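Local coordinates for G-protein alpha subunit Galpha7 (PDB 6NE6) that probably binds and hydrolyses GTP, acting as the nucleotide-switched alpha subunit of a heterotrimeric G protein, at residues V59-T64 against E81-L86; E87-I90 against T94-V97. One frame throughout, in Å; residues are numbered along the deposited sequence. Where two conformers were deposited one is given.

Interaction 1 (V59-T64 against E81-L86). With EDO (1,2-ethanediol), chain J.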
loop_
_atom_site.group_PDB
_atom_site.type_symbol
_atom_site.label_atom_id
_atom_site.label_comp_id
_atom_site.label_asym_id
_atom_site.label_seq_id
_atom_site.Cartn_x
_atom_site.Cartn_y
_atom_site.Cartn_z
ATOM N N VAL A 59 -0.721 -3.731 18.150
ATOM C CA VAL A 59 -1.907 -4.372 17.589
ATOM C C VAL A 59 -1.876 -5.864 17.867
ATOM O O VAL A 59 -2.893 -6.461 18.240
ATOM C CB VAL A 59 -2.014 -4.083 16.082
ATOM C CG1 VAL A 59 -3.158 -4.911 15.463
ATOM C CG2 VAL A 59 -2.269 -2.594 15.857
ATOM N N LEU A 60 -0.705 -6.487 17.706
ATOM C CA LEU A 60 -0.581 -7.912 18.009
ATOM C C LEU A 60 -0.849 -8.195 19.483
ATOM O O LEU A 60 -1.516 -9.178 19.817
ATOM C CB LEU A 60 0.803 -8.417 17.591
ATOM C CG LEU A 60 0.949 -8.527 16.065
ATOM C CD1 LEU A 60 2.384 -8.676 15.630
ATOM C CD2 LEU A 60 0.117 -9.709 15.552
ATOM N N ILE A 61 -0.341 -7.344 20.381
ATOM C CA ILE A 61 -0.607 -7.542 21.804
ATOM C C ILE A 61 -2.102 -7.468 22.072
ATOM O O ILE A 61 -2.671 -8.325 22.759
ATOM C CB ILE A 61 0.163 -6.511 22.649
ATOM C CG1 ILE A 61 1.661 -6.770 22.570
ATOM C CG2 ILE A 61 -0.308 -6.562 24.126
ATOM C CD1 ILE A 61 2.515 -5.567 23.022
ATOM N N GLN A 62 -2.768 -6.443 21.539
ATOM C CA GLN A 62 -4.215 -6.329 21.722
ATOM C C GLN A 62 -4.932 -7.543 21.144
ATOM O O GLN A 62 -5.924 -8.022 21.711
ATOM C CB GLN A 62 -4.746 -5.050 21.070
ATOM C CG GLN A 62 -4.135 -3.770 21.597
ATOM C CD GLN A 62 -3.990 -3.781 23.097
ATOM O OE1 GLN A 62 -4.957 -3.990 23.834
ATOM N NE2 GLN A 62 -2.770 -3.567 23.563
ATOM N N ALA A 63 -4.434 -8.049 20.015
ATOM C CA ALA A 63 -5.042 -9.213 19.377
ATOM C C ALA A 63 -4.974 -10.441 20.280
ATOM O O ALA A 63 -5.919 -11.237 20.317
ATOM C CB ALA A 63 -4.354 -9.488 18.040
ATOM N N THR A 64 -3.861 -10.632 21.005
ATOM C CA THR A 64 -3.797 -11.786 21.907
ATOM C C THR A 64 -4.849 -11.669 22.998
ATOM O O THR A 64 -5.391 -12.681 23.461
ATOM C CB THR A 64 -2.417 -11.952 22.569
ATOM O OG1 THR A 64 -2.196 -10.905 23.537
ATOM C CG2 THR A 64 -1.282 -12.012 21.552
ATOM N N GLU A 81 3.158 -5.222 28.354
ATOM C CA GLU A 81 2.592 -4.051 29.023
ATOM C C GLU A 81 3.449 -2.812 28.787
ATOM O O GLU A 81 2.920 -1.714 28.578
ATOM C CB GLU A 81 2.434 -4.319 30.521
ATOM C CG GLU A 81 1.347 -5.314 30.861
ATOM C CD GLU A 81 0.866 -5.172 32.294
ATOM O OE1 GLU A 81 -0.125 -4.445 32.521
ATOM O OE2 GLU A 81 1.489 -5.774 33.193
ATOM N N LYS A 82 4.775 -2.964 28.815
ATOM C CA LYS A 82 5.655 -1.830 28.533
ATOM C C LYS A 82 5.411 -1.284 27.129
ATOM O O LYS A 82 5.296 -0.067 26.935
ATOM C CB LYS A 82 7.123 -2.237 28.701
ATOM C CG LYS A 82 8.101 -1.252 28.052
ATOM C CD LYS A 82 9.536 -1.781 27.993
ATOM C CE LYS A 82 10.451 -0.802 27.246
ATOM N NZ LYS A 82 11.894 -1.183 27.261
ATOM N N ILE A 83 5.318 -2.179 26.138
ATOM C CA ILE A 83 5.131 -1.731 24.765
ATOM C C ILE A 83 3.776 -1.054 24.601
ATOM O O ILE A 83 3.670 -0.017 23.930
ATOM C CB ILE A 83 5.323 -2.912 23.794
ATOM C CG1 ILE A 83 6.826 -3.206 23.646
ATOM C CG2 ILE A 83 4.655 -2.620 22.456
ATOM C CD1 ILE A 83 7.190 -4.663 23.340
ATOM N N GLU A 84 2.726 -1.616 25.210
ATOM C CA GLU A 84 1.410 -0.981 25.202
ATOM C C GLU A 84 1.482 0.454 25.703
ATOM O O GLU A 84 0.918 1.370 25.090
ATOM C CB GLU A 84 0.439 -1.767 26.078
ATOM C CG GLU A 84 -0.062 -3.061 25.502
ATOM C CD GLU A 84 -1.227 -3.601 26.303
ATOM O OE1 GLU A 84 -1.070 -3.780 27.527
ATOM O OE2 GLU A 84 -2.308 -3.807 25.720
ATOM N N GLY A 85 2.141 0.658 26.845
ATOM C CA GLY A 85 2.256 1.997 27.397
ATOM C C GLY A 85 2.994 2.946 26.473
ATOM O O GLY A 85 2.610 4.109 26.322
ATOM N N LEU A 86 4.067 2.466 25.845
ATOM C CA LEU A 86 4.842 3.334 24.964
ATOM C C LEU A 86 4.069 3.669 23.698
ATOM O O LEU A 86 4.116 4.812 23.222
ATOM C CB LEU A 86 6.180 2.686 24.614
ATOM C CG LEU A 86 7.199 2.615 25.746
ATOM C CD1 LEU A 86 8.431 1.858 25.288
ATOM C CD2 LEU A 86 7.573 4.019 26.219
HETATM C C1 EDO J . -0.238 -6.853 27.929
HETATM O O1 EDO J . -0.945 -5.955 28.795
HETATM C C2 EDO J . -0.134 -8.219 28.593
HETATM O O2 EDO J . -1.367 -8.534 29.251
#

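Interaction 2 (E87-I90 against T94-V97). With EDO (1,2-ethanediol), chain F.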
loop_
_atom_site.group_PDB
_atom_site.type_symbol
_atom_site.label_atom_id
_atom_site.label_comp_id
_atom_site.label_asym_id
_atom_site.label_seq_id
_atom_site.Cartn_x
_atom_site.Cartn_y
_atom_site.Cartn_z
ATOM N N GLU A 87 3.360 2.694 23.127
ATOM C CA GLU A 87 2.563 2.986 21.940
ATOM C C GLU A 87 1.460 3.986 22.255
ATOM O O GLU A 87 1.200 4.902 21.465
ATOM C CB GLU A 87 1.973 1.704 21.348
ATOM C CG GLU A 87 0.931 1.960 20.248
ATOM C CD GLU A 87 1.493 2.678 19.027
ATOM O OE1 GLU A 87 2.729 2.725 18.863
ATOM O OE2 GLU A 87 0.689 3.204 18.224
ATOM N N GLN A 88 0.807 3.838 23.415
ATOM C CA GLN A 88 -0.249 4.767 23.811
ATOM C C GLN A 88 0.275 6.174 24.077
ATOM O O GLN A 88 -0.516 7.121 24.106
ATOM C CB GLN A 88 -0.978 4.246 25.052
ATOM N N LYS A 89 1.585 6.334 24.260
ATOM C CA LYS A 89 2.188 7.641 24.468
ATOM C C LYS A 89 2.624 8.320 23.173
ATOM O O LYS A 89 2.916 9.519 23.198
ATOM C CB LYS A 89 3.406 7.513 25.401
ATOM C CG LYS A 89 3.824 8.812 26.078
ATOM C CD LYS A 89 5.101 8.660 26.904
ATOM C CE LYS A 89 6.339 8.632 26.021
ATOM N NZ LYS A 89 7.586 8.932 26.784
ATOM N N ILE A 90 2.679 7.593 22.049
ATOM C CA ILE A 90 3.394 8.092 20.870
ATOM C C ILE A 90 2.794 9.401 20.370
ATOM O O ILE A 90 3.523 10.342 20.043
ATOM C CB ILE A 90 3.413 7.040 19.747
ATOM C CG1 ILE A 90 4.485 5.993 20.015
ATOM C CG2 ILE A 90 3.705 7.718 18.405
ATOM C CD1 ILE A 90 5.891 6.582 20.105
ATOM N N THR A 94 6.798 14.367 22.263
ATOM C CA THR A 94 7.822 14.626 21.259
ATOM C C THR A 94 9.105 13.859 21.530
ATOM O O THR A 94 10.038 13.934 20.723
ATOM C CB THR A 94 8.141 16.124 21.178
ATOM O OG1 THR A 94 8.543 16.617 22.471
ATOM C CG2 THR A 94 6.931 16.906 20.687
ATOM N N ASP A 95 9.178 13.143 22.649
ATOM C CA ASP A 95 10.382 12.406 23.001
ATOM C C ASP A 95 10.669 11.289 22.009
ATOM O O ASP A 95 9.767 10.750 21.362
ATOM C CB ASP A 95 10.252 11.786 24.387
ATOM C CG ASP A 95 10.160 12.811 25.469
ATOM O OD1 ASP A 95 10.598 13.960 25.237
ATOM O OD2 ASP A 95 9.657 12.461 26.557
ATOM N N LYS A 96 11.946 10.929 21.917
ATOM C CA LYS A 96 12.353 9.728 21.198
ATOM C C LYS A 96 12.084 8.534 22.104
ATOM O O LYS A 96 12.716 8.389 23.154
ATOM C CB LYS A 96 13.823 9.799 20.799
ATOM N N VAL A 97 11.133 7.695 21.704
ATOM C CA VAL A 97 10.774 6.516 22.485
ATOM C C VAL A 97 11.642 5.308 22.124
ATOM O O VAL A 97 11.930 4.465 22.982
ATOM C CB VAL A 97 9.280 6.212 22.271
ATOM C CG1 VAL A 97 8.870 4.943 22.996
ATOM C CG2 VAL A 97 8.430 7.399 22.723
HETATM C C1 EDO F . 10.602 7.003 17.770
HETATM O O1 EDO F . 11.744 7.175 18.619
HETATM C C2 EDO F . 9.633 8.156 17.997
HETATM O O2 EDO F . 9.284 8.222 19.383
#

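Interaction 1 (V59-T64 against E81-L86)
Segments 59-64 and 81-86, on helices 39-66 and 74-89, have their nearest CA atoms at Ile-61 and Glu-84, 7.7 Å apart; the axes of the two short segments approach to 10.1 Å and cross at -124°. This is helix-helix packing in the all-helical domain that G-protein alpha subunits carry beside their Ras-like domain. The apolar part is small. CD1, the end methyl of Ile-61, comes against the CG2 branch of Ile-83 at 3.7 Å. Ile-83 was modelled in two conformers, and this distance holds for one of them. Helix 100-109 closes the same apolar layer, with Leu-109 touching both isoleucines. The second branch of Ile-61 turns to the polar side. With CG1 beside the backbone N (chi1 -68°), CG2 falls anti to that N and comes against the chain of Glu-84, 3.8 Å from both CG and OE2 of that residue. Glu-84 reaches across with an extended chain, and its OE2 makes a salt bridge to Lys-65. The other oxygen, OE1, accepts a hydrogen bond of 2.5 Å from O1 of an ethanediol molecule, probably from the crystallisation liquor. The same diol is hydrogen-bonded to Lys-65. The amide of Gln-62 lies nearly coplanar with the Glu-84 carboxylate, but the deposited spacing is implausibly short and Gln-62 has a second conformer, so their relation is doubtful. Within helix 39-66, Thr-64 OG1 donates to Ile-61 O at 2.7 Å, in the carbonyl plane and on a lone pair, with a C=O...donor angle of 137°.

Interaction 2 (E87-I90 against T94-V97)
The connection between helix 74-89 and helix 100-109 of the helical domain folds back so that Val-97 rests against Ile-90 and Lys-89. Neither a hydrogen bond nor a salt bridge joins the two segments directly; side-chain packing does. The CA atoms of Ile-90 and Val-97 are 7.7 Å apart. CD1 at the end of Ile-90 meets CG2 of Val-97 at 3.7 Å. That methyl of Val-97 stands beside its backbone N, with CG1 anti to the same N (chi1 177°). The aliphatic end of Lys-89 also comes near this CG2. Its chain runs out extended and then bends at chi3 (77°), which leaves CE 4.1 Å from Val-97 CG2. Beyond CE, NZ is 4.1 Å from OD2 of Asp-95. The charges are opposite, but the gap is too wide for a salt bridge, so any attraction is probably loose. Lys-89, Ile-90 and Asp-95 also touch a crystal neighbour, which may influence their poses. A molecule of ethanediol, probably from the crystallisation liquor, sits against the loop backbone. Val-97 N donates to its O2 at 3.0 Å, nearly straight at 166°. The same O2 gives a weak bond of 3.2 Å to Asp-95 O, and the diol is also hydrogen-bonded to Trp-98 N. O2 lies 3.8 Å from Ile-90 CD1, so the diol borders the apolar contact as well. On the loop side, the backbone N of Asp-95 is hydrogen-bonded to Thr-93 OG1. The contact lies at the surface, far from the centre of the chain. Ile-90 packs on Glu-51 and Leu-54 of helix 39-66, and Glu-87 touches Leu-54 and Met-58 of that helix, while the loop leads on into helix 100-109.

Along the chain the two contacts follow in series, without nesting or crossing. Interaction 1 comes first. It closes the connection between helix 39-66 and helix 74-89, with 16 residues between its segments. The last part of helix 74-89 then enters interaction 2, which closes the much shorter turn toward helix 100-109, with three residues between its segments. Helix 74-89 is therefore shared, and the centres of the contacts are 14 Å apart. They meet directly where Leu-86 CD2 packs on Val-97 CG1 at 3.6 Å. Leu-86 also touches Leu-102. Together the contacts tie helices 39-66 and 74-89 and the loop before helix 100-109 within the helical domain.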